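Local coordinates for protein L-lysine 6-oxidase (Marinomonas mediterranea, PDB 3WEU) that oxidises the side-chain amino group of L-lysine with a cysteine tryptophylquinone cofactor, releasing the hydrogen peroxide that makes it antibacterial, at residues Val292-Arg297 against Glu420-Pro425; Ala337-Tyr342 against Gly414-Gly419; Asn48-Ala53 against Glu649-Leu654. One frame throughout, in Å; residues are numbered along the deposited sequence.

Contact 1 (Val292-Arg297 against Glu420-Pro425)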
loop_
_atom_site.group_PDB
_atom_site.type_symbol
_atom_site.label_atom_id
_atom_site.label_comp_id
_atom_site.label_asym_id
_atom_site.label_seq_id
_atom_site.Cartn_x
_atom_site.Cartn_y
_atom_site.Cartn_z
ATOM N N VAL A 292 51.879 -8.053 29.801
ATOM C CA VAL A 292 51.730 -9.506 29.676
ATOM C C VAL A 292 50.266 -9.918 29.876
ATOM O O VAL A 292 49.676 -9.696 30.944
ATOM C CB VAL A 292 52.671 -10.224 30.723
ATOM C CG1 VAL A 292 52.466 -11.724 30.712
ATOM C CG2 VAL A 292 54.146 -9.902 30.442
ATOM N N ALA A 293 49.616 -10.462 28.839
ATOM C CA ALA A 293 48.205 -10.806 28.926
ATOM C C ALA A 293 48.066 -12.065 29.740
ATOM O O ALA A 293 49.059 -12.755 30.064
ATOM C CB ALA A 293 47.637 -11.014 27.501
ATOM N N ASN A 294 46.852 -12.440 30.028
ATOM C CA ASN A 294 46.604 -13.667 30.736
ATOM C C ASN A 294 45.678 -14.508 29.822
ATOM O O ASN A 294 44.620 -14.027 29.406
ATOM C CB ASN A 294 45.892 -13.411 32.060
ATOM C CG ASN A 294 45.478 -14.713 32.765
ATOM O OD1 ASN A 294 44.285 -15.059 32.858
ATOM N ND2 ASN A 294 46.480 -15.445 33.278
ATOM N N PHE A 295 46.013 -15.791 29.620
ATOM C CA PHE A 295 45.196 -16.584 28.728
ATOM C C PHE A 295 43.749 -16.686 29.180
ATOM O O PHE A 295 42.811 -16.406 28.407
ATOM C CB PHE A 295 45.749 -17.970 28.535
ATOM C CG PHE A 295 44.935 -18.769 27.534
ATOM C CD1 PHE A 295 45.073 -18.554 26.182
ATOM C CD2 PHE A 295 43.973 -19.680 27.985
ATOM C CE1 PHE A 295 44.308 -19.241 25.281
ATOM C CE2 PHE A 295 43.228 -20.410 27.082
ATOM C CZ PHE A 295 43.387 -20.178 25.734
ATOM N N ASP A 296 43.538 -17.147 30.386
ATOM C CA ASP A 296 42.209 -17.367 30.857
ATOM C C ASP A 296 41.344 -16.094 30.900
ATOM O O ASP A 296 40.162 -16.159 30.589
ATOM C CB ASP A 296 42.137 -18.050 32.243
ATOM C CG ASP A 296 42.577 -19.540 32.249
ATOM O OD1 ASP A 296 42.512 -20.223 31.258
ATOM O OD2 ASP A 296 43.055 -20.005 33.301
ATOM N N ARG A 297 41.887 -14.984 31.336
ATOM C CA ARG A 297 41.126 -13.755 31.499
ATOM C C ARG A 297 40.908 -13.060 30.150
ATOM O O ARG A 297 39.846 -12.529 29.901
ATOM C CB ARG A 297 41.900 -12.772 32.410
ATOM C CG ARG A 297 41.243 -11.435 32.745
ATOM C CD ARG A 297 42.156 -10.471 33.600
ATOM N NE ARG A 297 43.290 -10.120 32.793
ATOM C CZ ARG A 297 44.436 -9.607 33.223
ATOM N NH1 ARG A 297 44.629 -9.353 34.514
ATOM N NH2 ARG A 297 45.413 -9.357 32.341
ATOM N N GLU A 420 53.675 -13.080 24.979
ATOM C CA GLU A 420 53.547 -12.236 26.175
ATOM C C GLU A 420 52.267 -12.518 26.898
ATOM O O GLU A 420 51.372 -11.708 26.955
ATOM C CB GLU A 420 53.621 -10.798 25.791
ATOM C CG GLU A 420 54.910 -10.417 25.041
ATOM C CD GLU A 420 56.145 -10.333 25.988
ATOM O OE1 GLU A 420 56.104 -10.824 27.152
ATOM O OE2 GLU A 420 57.162 -9.783 25.555
ATOM N N PHE A 421 52.158 -13.705 27.422
ATOM C CA PHE A 421 51.027 -14.059 28.204
ATOM C C PHE A 421 51.312 -15.149 29.177
ATOM O O PHE A 421 52.185 -15.963 28.956
ATOM C CB PHE A 421 49.820 -14.543 27.367
ATOM C CG PHE A 421 50.000 -15.874 26.683
ATOM C CD1 PHE A 421 50.749 -16.001 25.504
ATOM C CD2 PHE A 421 49.382 -16.994 27.182
ATOM C CE1 PHE A 421 50.838 -17.223 24.824
ATOM C CE2 PHE A 421 49.536 -18.220 26.570
ATOM C CZ PHE A 421 50.253 -18.348 25.394
ATOM N N THR A 422 50.486 -15.220 30.194
ATOM C CA THR A 422 50.554 -16.286 31.156
ATOM C C THR A 422 49.394 -17.194 31.120
ATOM O O THR A 422 48.335 -16.902 30.522
ATOM C CB THR A 422 50.530 -15.645 32.566
ATOM O OG1 THR A 422 49.419 -14.743 32.629
ATOM C CG2 THR A 422 51.785 -14.872 32.829
ATOM N N ALA A 423 49.576 -18.281 31.805
ATOM C CA ALA A 423 48.576 -19.259 32.099
ATOM C C ALA A 423 48.388 -19.271 33.576
ATOM O O ALA A 423 49.331 -19.066 34.343
ATOM C CB ALA A 423 49.051 -20.605 31.590
ATOM N N GLY A 424 47.160 -19.467 34.018
ATOM C CA GLY A 424 46.841 -19.499 35.404
ATOM C C GLY A 424 45.957 -18.300 35.734
ATOM O O GLY A 424 45.551 -17.541 34.859
ATOM N N PRO A 425 45.673 -18.093 36.992
ATOM C CA PRO A 425 44.791 -16.970 37.398
ATOM C C PRO A 425 45.456 -15.628 37.136
ATOM O O PRO A 425 46.671 -15.458 37.184
ATOM C CB PRO A 425 44.698 -17.121 38.925
ATOM C CG PRO A 425 45.814 -18.106 39.255
ATOM C CD PRO A 425 45.927 -19.019 38.115
HETATM O O HOH W 1 49.890 -12.138 33.118
#
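A293 and N294 pair with F421 and T422 as two short parallel strands, a small sheet of their own. Backbone bonds run from A293 N to E420 O (2.9 Å), from T422 N to A293 O and from F295 N to T422 O; the last is the straightest and shortest, at 2.7 Å and 168°. F295, whose N makes that bond, is already the first residue of helix 295-308, and N294 is its N-cap: N294 OD1 accepts from R297 N at 2.8 Å.

With CG anti to the backbone N (chi1 174°), N294 turns ND2 across to T422 OG1 (3.1 Å) and to G424 O (2.8 Å), both close to the amide plane, although ND2 stands well above the carbonyl plane of G424. A water bridges A293 O and T422 OG1. Where A293 CB meets F421 CB, the F421 ring also leans its CD2 against F295 CB, 4.0 Å away.

Three bonds therefore fix the rotation of the buried N294 amide: OD1 is spent on the first turn of the helix, one N-H on T422 and the other on G424 O, in the loop just after the strand, so one side chain ties them together.

Contact 2 (Ala337-Tyr342 against Gly414-Gly419)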
loop_
_atom_site.group_PDB
_atom_site.type_symbol
_atom_site.label_atom_id
_atom_site.label_comp_id
_atom_site.label_asym_id
_atom_site.label_seq_id
_atom_site.Cartn_x
_atom_site.Cartn_y
_atom_site.Cartn_z
ATOM N N ALA A 337 54.816 -19.340 15.565
ATOM C CA ALA A 337 54.332 -19.198 14.191
ATOM C C ALA A 337 52.836 -19.575 14.136
ATOM O O ALA A 337 52.094 -18.877 13.454
ATOM C CB ALA A 337 55.137 -20.035 13.195
ATOM N N ASN A 338 52.419 -20.599 14.897
ATOM C CA ASN A 338 51.013 -20.931 15.025
ATOM C C ASN A 338 50.154 -19.838 15.640
ATOM O O ASN A 338 49.076 -19.488 15.098
ATOM C CB ASN A 338 50.834 -22.173 15.883
ATOM C CG ASN A 338 51.267 -23.433 15.197
ATOM O OD1 ASN A 338 51.245 -23.536 13.994
ATOM N ND2 ASN A 338 51.603 -24.429 15.982
ATOM N N ARG A 339 50.609 -19.255 16.753
ATOM C CA ARG A 339 49.818 -18.194 17.398
ATOM C C ARG A 339 49.721 -16.958 16.508
ATOM O O ARG A 339 48.660 -16.310 16.438
ATOM C CB ARG A 339 50.375 -17.818 18.767
ATOM C CG ARG A 339 50.288 -18.939 19.790
ATOM C CD ARG A 339 50.768 -18.452 21.146
ATOM N NE ARG A 339 52.182 -18.719 21.241
ATOM C CZ ARG A 339 53.128 -17.812 21.150
ATOM N NH1 ARG A 339 52.827 -16.553 21.010
ATOM N NH2 ARG A 339 54.376 -18.180 21.210
ATOM N N MET A 340 50.827 -16.641 15.824
ATOM C CA MET A 340 50.862 -15.480 14.958
ATOM C C MET A 340 49.932 -15.668 13.719
ATOM O O MET A 340 49.302 -14.707 13.252
ATOM C CB MET A 340 52.267 -15.240 14.460
ATOM C CG MET A 340 53.228 -14.708 15.466
ATOM S SD MET A 340 52.850 -13.039 15.980
ATOM C CE MET A 340 52.628 -12.250 14.473
ATOM N N LYS A 341 49.900 -16.878 13.192
ATOM C CA LYS A 341 49.027 -17.180 12.070
ATOM C C LYS A 341 47.571 -16.953 12.521
ATOM O O LYS A 341 46.824 -16.346 11.792
ATOM C CB LYS A 341 49.188 -18.560 11.581
ATOM C CG LYS A 341 48.570 -18.767 10.194
ATOM C CD LYS A 341 48.752 -20.211 9.782
ATOM C CE LYS A 341 49.153 -20.450 8.324
ATOM N NZ LYS A 341 48.642 -19.377 7.459
ATOM N N TYR A 342 47.192 -17.440 13.706
ATOM C CA TYR A 342 45.845 -17.298 14.273
ATOM C C TYR A 342 45.505 -15.803 14.390
ATOM O O TYR A 342 44.497 -15.328 13.909
ATOM C CB TYR A 342 45.826 -18.007 15.656
ATOM C CG TYR A 342 44.545 -18.022 16.435
ATOM C CD1 TYR A 342 43.969 -16.855 16.924
ATOM C CD2 TYR A 342 43.903 -19.234 16.722
ATOM C CE1 TYR A 342 42.770 -16.880 17.666
ATOM C CE2 TYR A 342 42.702 -19.247 17.425
ATOM C CZ TYR A 342 42.154 -18.081 17.913
ATOM O OH TYR A 342 40.957 -18.119 18.598
ATOM N N GLY A 414 47.182 -9.883 20.303
ATOM C CA GLY A 414 48.516 -9.703 19.743
ATOM C C GLY A 414 49.608 -10.006 20.777
ATOM O O GLY A 414 50.666 -10.514 20.407
ATOM N N GLN A 415 49.372 -9.689 22.056
ATOM C CA GLN A 415 50.305 -10.053 23.093
ATOM C C GLN A 415 50.377 -11.575 23.222
ATOM O O GLN A 415 51.464 -12.164 23.336
ATOM C CB GLN A 415 49.919 -9.407 24.416
ATOM C CG GLN A 415 50.022 -7.888 24.461
ATOM C CD GLN A 415 51.359 -7.389 23.991
ATOM O OE1 GLN A 415 51.568 -7.139 22.776
ATOM N NE2 GLN A 415 52.283 -7.217 24.924
ATOM N N TRP A 416 49.240 -12.233 23.192
ATOM C CA TRP A 416 49.203 -13.653 23.123
ATOM C C TRP A 416 49.984 -14.188 21.969
ATOM O O TRP A 416 50.827 -15.111 22.164
ATOM C CB TRP A 416 47.743 -14.180 23.139
ATOM C CG TRP A 416 47.576 -15.611 22.831
ATOM C CD1 TRP A 416 47.647 -16.678 23.708
ATOM C CD2 TRP A 416 47.197 -16.171 21.575
ATOM N NE1 TRP A 416 47.409 -17.844 23.051
ATOM C CE2 TRP A 416 47.154 -17.571 21.731
ATOM C CE3 TRP A 416 46.986 -15.636 20.316
ATOM C CZ2 TRP A 416 46.812 -18.409 20.701
ATOM C CZ3 TRP A 416 46.690 -16.497 19.264
ATOM C CH2 TRP A 416 46.580 -17.847 19.466
ATOM N N ALA A 417 49.774 -13.623 20.784
ATOM C CA ALA A 417 50.467 -14.098 19.596
ATOM C C ALA A 417 52.016 -13.970 19.771
ATOM O O ALA A 417 52.796 -14.890 19.399
ATOM C CB ALA A 417 50.045 -13.281 18.417
ATOM N N GLU A 418 52.423 -12.831 20.317
ATOM C CA GLU A 418 53.843 -12.626 20.722
ATOM C C GLU A 418 54.413 -13.537 21.783
ATOM O O GLU A 418 55.622 -13.585 21.899
ATOM C CB GLU A 418 54.110 -11.197 21.135
ATOM C CG GLU A 418 53.866 -10.221 19.999
ATOM C CD GLU A 418 54.943 -10.255 18.912
ATOM O OE1 GLU A 418 55.952 -10.952 19.032
ATOM O OE2 GLU A 418 54.753 -9.554 17.935
ATOM N N GLY A 419 53.598 -14.241 22.563
ATOM C CA GLY A 419 54.110 -15.070 23.634
ATOM C C GLY A 419 54.158 -14.307 24.975
ATOM O O GLY A 419 54.561 -14.864 25.980
#
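Helices 336-344 and 407-418 pack nearly antiparallel, their short segments 158° apart in direction and their axes 8.2 Å apart, and a Schellman motif closes the second helix at G419. W416 covers one flank of the pair. R339 lays its aliphatic part over one face of the indole, R339 CG 4.0 Å from the centroid of the six-membered ring, a CH-pi contact. The far rim of that ring points at the face of Y342 in a T-shaped stack, centroids 5.0 Å apart and planes at 71°. On the other flank, M340 SD rests on A417 CB at 3.7 Å.

The R339 chain then bends about CG-CD and swings the guanidinium to the helix end. In the conformer modelled here, one of two deposited, R339 NH1 gives W416 O a bent hydrogen bond (2.7 Å, 130°). NH1 also crowds A417 O, so its exact position is doubtful. W416 O also accepts from G419 N.

The indole N-H goes to Y328 O, the Y342 hydroxyl to F321 O and R339 NH2 to S332 O. If this conformer is right, the guanidinium lies at the C-terminal end of helix 407-418, where a positive charge would probably be favourable.

Contact 3 (Asn48-Ala53 against Glu649-Leu654). With EDO (1,2-ethanediol), chain L.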
loop_
_atom_site.group_PDB
_atom_site.type_symbol
_atom_site.label_atom_id
_atom_site.label_comp_id
_atom_site.label_asym_id
_atom_site.label_seq_id
_atom_site.Cartn_x
_atom_site.Cartn_y
_atom_site.Cartn_z
ATOM N N ASN A 48 10.864 -21.003 33.065
ATOM C CA ASN A 48 10.356 -20.582 31.763
ATOM C C ASN A 48 10.480 -19.089 31.509
ATOM O O ASN A 48 10.185 -18.315 32.398
ATOM C CB ASN A 48 8.904 -20.991 31.606
ATOM C CG ASN A 48 8.710 -22.514 31.577
ATOM O OD1 ASN A 48 9.524 -23.272 31.114
ATOM N ND2 ASN A 48 7.647 -22.934 32.144
ATOM N N PHE A 49 10.889 -18.697 30.307
ATOM C CA PHE A 49 11.023 -17.298 30.007
ATOM C C PHE A 49 9.657 -16.644 29.781
ATOM O O PHE A 49 9.514 -15.401 29.887
ATOM C CB PHE A 49 11.828 -17.127 28.732
ATOM C CG PHE A 49 13.257 -17.485 28.869
ATOM C CD1 PHE A 49 13.744 -18.682 28.354
ATOM C CD2 PHE A 49 14.146 -16.581 29.502
ATOM C CE1 PHE A 49 15.107 -19.004 28.454
ATOM C CE2 PHE A 49 15.518 -16.919 29.581
ATOM C CZ PHE A 49 15.969 -18.118 29.089
ATOM N N LYS A 50 8.688 -17.474 29.404
ATOM C CA LYS A 50 7.349 -17.006 29.060
ATOM C C LYS A 50 6.353 -17.573 30.067
ATOM O O LYS A 50 6.575 -18.615 30.668
ATOM C CB LYS A 50 6.919 -17.452 27.671
ATOM C CG LYS A 50 7.851 -16.984 26.562
ATOM C CD LYS A 50 7.208 -17.171 25.226
ATOM C CE LYS A 50 8.174 -16.919 24.078
ATOM N NZ LYS A 50 7.606 -17.115 22.764
ATOM N N ASP A 51 5.260 -16.874 30.251
ATOM C CA ASP A 51 4.197 -17.405 31.108
ATOM C C ASP A 51 3.367 -18.390 30.341
ATOM O O ASP A 51 3.640 -18.730 29.181
ATOM C CB ASP A 51 3.355 -16.241 31.660
ATOM C CG ASP A 51 2.527 -15.560 30.649
ATOM O OD1 ASP A 51 2.349 -15.994 29.491
ATOM O OD2 ASP A 51 2.012 -14.502 31.000
ATOM N N GLU A 52 2.311 -18.893 30.980
ATOM C CA GLU A 52 1.522 -19.947 30.361
ATOM C C GLU A 52 0.814 -19.526 29.128
ATOM O O GLU A 52 0.544 -20.357 28.287
ATOM C CB GLU A 52 0.510 -20.547 31.367
ATOM C CG GLU A 52 1.211 -21.464 32.357
ATOM C CD GLU A 52 0.237 -22.377 33.102
ATOM O OE1 GLU A 52 -0.933 -21.965 33.320
ATOM O OE2 GLU A 52 0.636 -23.514 33.452
ATOM N N ALA A 53 0.514 -18.243 28.978
ATOM C CA ALA A 53 -0.148 -17.785 27.792
ATOM C C ALA A 53 0.849 -17.539 26.682
ATOM O O ALA A 53 0.462 -17.145 25.609
ATOM C CB ALA A 53 -0.893 -16.469 28.086
ATOM N N GLU A 649 10.045 -22.752 23.889
ATOM C CA GLU A 649 8.998 -21.798 24.203
ATOM C C GLU A 649 8.529 -20.937 23.006
ATOM O O GLU A 649 7.912 -19.866 23.185
ATOM C CB GLU A 649 9.385 -20.914 25.377
ATOM C CG GLU A 649 9.657 -21.681 26.661
ATOM C CD GLU A 649 9.827 -20.752 27.845
ATOM O OE1 GLU A 649 8.798 -20.139 28.258
ATOM O OE2 GLU A 649 10.988 -20.625 28.352
ATOM N N ARG A 650 8.678 -21.467 21.796
ATOM C CA ARG A 650 8.118 -20.766 20.603
ATOM C C ARG A 650 6.613 -20.899 20.667
ATOM O O ARG A 650 6.125 -21.944 21.050
ATOM C CB ARG A 650 8.629 -21.406 19.300
ATOM C CG ARG A 650 8.547 -20.438 18.124
ATOM C CD ARG A 650 8.953 -21.024 16.795
ATOM N NE ARG A 650 9.468 -19.991 15.893
ATOM C CZ ARG A 650 8.915 -19.581 14.742
ATOM N NH1 ARG A 650 7.838 -20.136 14.221
ATOM N NH2 ARG A 650 9.491 -18.605 14.088
ATOM N N ASN A 651 5.855 -19.875 20.290
ATOM C CA ASN A 651 4.361 -19.967 20.322
ATOM C C ASN A 651 3.920 -20.504 18.962
ATOM O O ASN A 651 3.460 -19.746 18.041
ATOM C CB ASN A 651 3.743 -18.638 20.655
ATOM C CG ASN A 651 4.305 -18.011 21.954
ATOM O OD1 ASN A 651 5.047 -18.587 22.675
ATOM N ND2 ASN A 651 3.882 -16.836 22.241
ATOM N N HIS A 652 4.070 -21.806 18.840
ATOM C CA HIS A 652 3.887 -22.454 17.552
ATOM C C HIS A 652 2.452 -22.283 17.063
ATOM O O HIS A 652 2.201 -22.225 15.834
ATOM C CB HIS A 652 4.152 -23.948 17.634
ATOM C CG HIS A 652 5.549 -24.287 17.998
ATOM N ND1 HIS A 652 6.626 -23.948 17.214
ATOM C CD2 HIS A 652 6.048 -24.904 19.108
ATOM C CE1 HIS A 652 7.727 -24.383 17.806
ATOM N NE2 HIS A 652 7.401 -24.968 18.955
ATOM N N GLU A 653 1.526 -22.142 18.012
ATOM C CA GLU A 653 0.104 -22.047 17.658
ATOM C C GLU A 653 -0.275 -20.799 16.878
ATOM O O GLU A 653 -1.284 -20.797 16.176
ATOM C CB GLU A 653 -0.766 -22.224 18.907
ATOM C CG GLU A 653 -0.720 -23.694 19.337
ATOM C CD GLU A 653 -1.849 -24.124 20.333
ATOM O OE1 GLU A 653 -2.435 -23.273 21.041
ATOM O OE2 GLU A 653 -2.161 -25.333 20.424
ATOM N N LEU A 654 0.546 -19.759 16.983
ATOM C CA LEU A 654 0.381 -18.564 16.185
ATOM C C LEU A 654 0.485 -18.773 14.689
ATOM O O LEU A 654 -0.117 -18.044 13.890
ATOM C CB LEU A 654 1.388 -17.512 16.629
ATOM C CG LEU A 654 1.316 -16.206 15.835
ATOM C CD1 LEU A 654 -0.001 -15.495 16.098
ATOM C CD2 LEU A 654 2.463 -15.316 16.235
HETATM C C1 EDO L . 2.711 -18.491 35.039
HETATM O O1 EDO L . 1.992 -18.391 33.834
HETATM C C2 EDO L . 4.069 -18.965 34.694
HETATM O O2 EDO L . 4.921 -17.794 34.646
#
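E649 reaches F49 and K50 with CG anti to its carbonyl carbon (chi1 -60°) and the chain extended beyond CG, which delivers the carboxylate to two successive peptide N-H groups. K50 leaves its backbone in a similar way (chi1 -58°) and stays extended to the ammonium. The two side chains run antiparallel: the carboxylate ends at the backbone N-H groups of F49 and K50, the ammonium at E649 O.

At the acid end, F49 N donates to E649 OE2 (2.7 Å, 164°) on the syn lone pair, while K50 N reaches E649 OE1 at 2.9 Å, also on the syn side but out of the carboxylate plane. E649 OE2 lies at the edge of the F49 ring as well, 3.4 Å from F49 CD1, and the ring itself stacks on F631. At the other end K50 NZ donates to E649 O (2.8 Å) and to N651 OD1 (3.0 Å), approaching the latter from above the amide's carbonyl plane.

With S627 O and L629 O, four oxygens surround this buried ammonium and must share its three N-H groups; none is a carboxylate, and K50 NZ stays 6.4 Å from E649 OE1. N651 ND2 bonds in turn to G54 O. Nearby, E52 N hydrogen-bonds O1 of an ethanediol, probably from the crystallisation liquor.

This is loop-to-loop docking through mostly side-chain-to-backbone bonds: N651 centres an inverse gamma turn before the 3-10 turn 652-654, and the lysine and glutamate join the loop before strand 58-66 of the large mixed sheet to the one between strands 645-648 and 656-661.

How the contacts relate
Contacts 1 and 2 adjoin, their centres 13 Å apart, and share a continuous piece of chain: helix 407-418 leads through G419 straight into strand 421-422. F421 joins them, its CE1 packing 3.4 Å from W416 O and 3.9 Å from R339 CD. Helices 295-308 and 336-344 also follow one another, and since 337-419 falls within 292-425, contact 2 nests inside the loop closed by contact 1. Contact 3 lies far off, about 43 and 46 Å from the other two between centres, and its closure of 48-53 on 649-654 encloses both. The first pair lies in one local region where these helices meet, whereas contact 3 brings sequence near the two ends of the chain together.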